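Local coordinates for putative uncharacterized protein (Mycobacterium avium subsp. paratuberculosis, PDB 3GT2) that is of unknown function, a P60 domain of a longer protein in the generally peptidase-assigned NlpC/P60 (C40) family, but without any cysteine to serve as nucleophile, at residues K84-Q89 / A133-R138. Sequence-based numbering, arbitrary orientation.
Sequences KILPQQ and APYMVR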
ATOM      1  N   LYS A  84     -10.431 -11.007   0.995  1.00 19.91           N
ATOM      2  CA  LYS A  84     -11.135 -10.027   0.181  1.00 20.85           C
ATOM      3  C   LYS A  84     -12.178  -9.315   1.032  1.00 18.64           C
ATOM      4  O   LYS A  84     -12.924  -9.957   1.779  1.00 24.12           O
ATOM      5  CB  LYS A  84     -11.824 -10.728  -0.982  1.00 29.80           C
ATOM      6  CG  LYS A  84     -11.567 -10.080  -2.314  1.00 42.10           C
ATOM      7  CD  LYS A  84     -10.153 -10.364  -2.786  1.00 43.72           C
ATOM      8  CE  LYS A  84     -10.011 -10.052  -4.263  1.00 47.12           C
ATOM      9  NZ  LYS A  84      -8.897 -10.811  -4.872  1.00 48.92           N
ATOM     10  N   ILE A  85     -12.244  -7.992   0.907  1.00 18.10           N
ATOM     11  CA  ILE A  85     -13.142  -7.163   1.717  1.00 18.81           C
ATOM     12  C   ILE A  85     -14.061  -6.331   0.822  1.00 17.23           C
ATOM     13  O   ILE A  85     -13.607  -5.753  -0.173  1.00 20.91           O
ATOM     14  CB  ILE A  85     -12.326  -6.151   2.585  1.00 23.01           C
ATOM     15  CG1 ILE A  85     -11.368  -6.882   3.538  1.00 25.13           C
ATOM     16  CG2 ILE A  85     -13.245  -5.217   3.355  1.00 32.20           C
ATOM     17  CD1 ILE A  85     -12.083  -7.793   4.545  1.00 21.76           C
ATOM     18  N   LEU A  86     -15.345  -6.262   1.171  1.00 16.59           N
ATOM     19  CA  LEU A  86     -16.241  -5.302   0.535  1.00 14.87           C
ATOM     20  C   LEU A  86     -15.834  -3.882   0.924  1.00 19.07           C
ATOM     21  O   LEU A  86     -15.582  -3.599   2.090  1.00 21.09           O
ATOM     22  CB  LEU A  86     -17.695  -5.555   0.951  1.00 16.88           C
ATOM     23  CG  LEU A  86     -18.223  -6.943   0.620  1.00 22.30           C
ATOM     24  CD1 LEU A  86     -19.561  -7.188   1.325  1.00 18.64           C
ATOM     25  CD2 LEU A  86     -18.348  -7.090  -0.895  1.00 25.49           C
ATOM     26  N   PRO A  87     -15.781  -2.972  -0.055  1.00 23.82           N
ATOM     27  CA  PRO A  87     -15.361  -1.605   0.273  1.00 28.02           C
ATOM     28  C   PRO A  87     -16.228  -0.960   1.356  1.00 26.52           C
ATOM     29  O   PRO A  87     -15.738  -0.116   2.094  1.00 26.04           O
ATOM     30  CB  PRO A  87     -15.510  -0.868  -1.060  1.00 32.20           C
ATOM     31  CG  PRO A  87     -15.342  -1.942  -2.093  1.00 35.77           C
ATOM     32  CD  PRO A  87     -15.983  -3.164  -1.500  1.00 29.51           C
ATOM     33  N   GLN A  88     -17.493  -1.359   1.468  1.00 30.04           N
ATOM     34  CA  GLN A  88     -18.358  -0.785   2.498  1.00 25.68           C
ATOM     35  C   GLN A  88     -17.946  -1.230   3.892  1.00 28.25           C
ATOM     36  O   GLN A  88     -18.417  -0.684   4.883  1.00 33.70           O
ATOM     37  CB  GLN A  88     -19.829  -1.154   2.260  1.00 36.18           C
ATOM     38  CG  GLN A  88     -20.342  -0.747   0.895  1.00 44.68           C
ATOM     39  CD  GLN A  88     -19.669  -1.513  -0.223  1.00 46.45           C
ATOM     40  OE1 GLN A  88     -19.443  -2.719  -0.120  1.00 38.42           O
ATOM     41  NE2 GLN A  88     -19.345  -0.815  -1.303  1.00 53.63           N
ATOM     42  N   GLN A  89     -17.069  -2.226   3.967  1.00 26.60           N
ATOM     43  CA  GLN A  89     -16.618  -2.742   5.253  1.00 25.02           C
ATOM     44  C   GLN A  89     -15.126  -2.489   5.464  1.00 21.68           C
ATOM     45  O   GLN A  89     -14.474  -3.123   6.291  1.00 28.18           O
ATOM     46  CB  GLN A  89     -16.957  -4.227   5.363  1.00 32.19           C
ATOM     47  CG  GLN A  89     -18.462  -4.467   5.206  1.00 38.22           C
ATOM     48  CD  GLN A  89     -18.867  -5.925   5.266  1.00 45.28           C
ATOM     49  OE1 GLN A  89     -18.048  -6.820   5.076  1.00 47.53           O
ATOM     50  NE2 GLN A  89     -20.150  -6.169   5.523  1.00 47.58           N
ATOM     51  N   ALA A 133     -10.597  -1.464  -8.206  1.00 15.52           N
ATOM     52  CA  ALA A 133     -10.964  -2.870  -8.307  1.00 16.42           C
ATOM     53  C   ALA A 133     -12.134  -3.111  -7.362  1.00 21.17           C
ATOM     54  O   ALA A 133     -12.312  -2.365  -6.397  1.00 20.52           O
ATOM     55  CB  ALA A 133      -9.771  -3.746  -7.931  1.00 18.84           C
ATOM     56  N   PRO A 134     -12.933  -4.157  -7.638  1.00 23.30           N
ATOM     57  CA  PRO A 134     -14.183  -4.462  -6.932  1.00 25.71           C
ATOM     58  C   PRO A 134     -14.024  -4.771  -5.443  1.00 22.38           C
ATOM     59  O   PRO A 134     -14.974  -4.558  -4.682  1.00 21.13           O
ATOM     60  CB  PRO A 134     -14.691  -5.723  -7.642  1.00 25.29           C
ATOM     61  CG  PRO A 134     -13.969  -5.805  -8.904  1.00 30.87           C
ATOM     62  CD  PRO A 134     -12.649  -5.135  -8.699  1.00 25.24           C
ATOM     63  N   TYR A 135     -12.874  -5.308  -5.046  1.00 16.91           N
ATOM     64  CA  TYR A 135     -12.658  -5.679  -3.654  1.00 13.43           C
ATOM     65  C   TYR A 135     -11.444  -4.988  -3.080  1.00 15.63           C
ATOM     66  O   TYR A 135     -10.518  -4.614  -3.810  1.00 16.62           O
ATOM     67  CB  TYR A 135     -12.447  -7.182  -3.508  1.00 13.16           C
ATOM     68  CG  TYR A 135     -13.638  -7.999  -3.914  1.00 14.80           C
ATOM     69  CD1 TYR A 135     -14.757  -8.070  -3.100  1.00 19.02           C
ATOM     70  CD2 TYR A 135     -13.638  -8.703  -5.105  1.00 18.55           C
ATOM     71  CE1 TYR A 135     -15.855  -8.825  -3.465  1.00 22.18           C
ATOM     72  CE2 TYR A 135     -14.730  -9.470  -5.481  1.00 22.19           C
ATOM     73  CZ  TYR A 135     -15.833  -9.523  -4.653  1.00 26.32           C
ATOM     74  OH  TYR A 135     -16.924 -10.271  -5.010  1.00 28.34           O
HETATM   75  N   MSE A 136     -11.453  -4.824  -1.766  1.00 16.02           N
HETATM   76  CA  MSE A 136     -10.243  -4.456  -1.055  1.00 16.07           C
HETATM   77  C   MSE A 136      -9.670  -5.707  -0.392  1.00 16.68           C
HETATM   78  O   MSE A 136     -10.297  -6.768  -0.431  1.00 19.30           O
HETATM   79  CB  MSE A 136     -10.537  -3.337  -0.053  1.00 18.95           C
HETATM   80  CG  MSE A 136     -10.950  -2.080  -0.772  1.00 23.72           C
HETATM   81 SE   MSE A 136     -11.601  -0.672   0.374  1.00 29.43          SE
HETATM   82  CE  MSE A 136     -10.072  -0.488   1.588  1.00 19.04           C
ATOM     83  N   VAL A 137      -8.475  -5.602   0.185  1.00 14.20           N
ATOM     84  CA  VAL A 137      -7.809  -6.775   0.751  1.00 13.75           C
ATOM     85  C   VAL A 137      -7.317  -6.480   2.152  1.00 18.37           C
ATOM     86  O   VAL A 137      -6.678  -5.451   2.393  1.00 20.24           O
ATOM     87  CB  VAL A 137      -6.604  -7.232  -0.112  1.00 20.21           C
ATOM     88  CG1 VAL A 137      -5.814  -8.343   0.598  1.00 18.40           C
ATOM     89  CG2 VAL A 137      -7.079  -7.683  -1.488  1.00 19.65           C
ATOM     90  N   ARG A 138      -7.631  -7.377   3.078  1.00 15.63           N
ATOM     91  CA  ARG A 138      -7.112  -7.280   4.438  1.00 16.56           C
ATOM     92  C   ARG A 138      -6.016  -8.314   4.660  1.00 20.69           C
ATOM     93  O   ARG A 138      -6.208  -9.495   4.382  1.00 18.97           O
ATOM     94  CB  ARG A 138      -8.250  -7.478   5.436  1.00 15.58           C
ATOM     95  CG  ARG A 138      -7.839  -7.404   6.898  1.00 17.70           C
ATOM     96  CD  ARG A 138      -9.088  -7.264   7.763  1.00 19.71           C
ATOM     97  NE  ARG A 138      -9.862  -6.085   7.368  1.00 24.27           N
ATOM     98  CZ  ARG A 138     -11.163  -5.924   7.598  1.00 27.97           C
ATOM     99  NH1 ARG A 138     -11.851  -6.870   8.224  1.00 25.70           N
ATOM    100  NH2 ARG A 138     -11.780  -4.816   7.201  1.00 25.55           N
TER
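Ile85 and Met136 exchange two backbone hydrogen bonds and so form a hydrogen-bonded antiparallel pair. Ile85 N donates to Met136 O at 2.7 Å. In return, Met136 N reaches Ile85 O at 2.8 Å. The next pair, Lys84 with Val137, is non-hydrogen-bonded, but the CA of Lys84 makes a C-H...O contact with Met136 O. A third, weak hydrogen bond runs from Arg138 NH2 to Gln89 O (3.3 Å), which lies at the edge of the guanidinium, in its plane. The stronger partner of that nitrogen is Asp94, through a salt bridge.

Ile85 CD1 covers one face of the same guanidinium, 3.7 Å from Arg138 CZ. Arg138 has CG anti to the backbone N (chi1 180°). Its CB meets Ile85 CG1, and the bend at chi3 brings the guanidinium face against CD1 as the two chains cross at a slant. The selenium of Met136, a selenomethionine, lies 3.9 Å from Pro87 CA, two residues beyond the end of strand 83-85. Lys84 crosses Tyr135 at about a right angle. Its chain bends at chi2 (74°), and CG comes within 3.3 Å of Tyr135 CB. The ammonium goes on to Tyr79, with a hydrogen bond to its carbonyl and a cation-pi contact. Leu86 runs alongside the tyrosine. Leu86 CD2 lies at the ring edge, 4.0 Å from Tyr135 CE1.

The two strands, 83-85 and 136-138, make a small antiparallel sheet of the P60 domain. Backbone hydrogen bonds link Ala133 with Phe97 and Val137 with Leu95. They tie 133-138 to strand 95-98, which within this chain is an edge strand of the four-stranded sheet. Val137 packs on Phe97, and Met136 on Ile96.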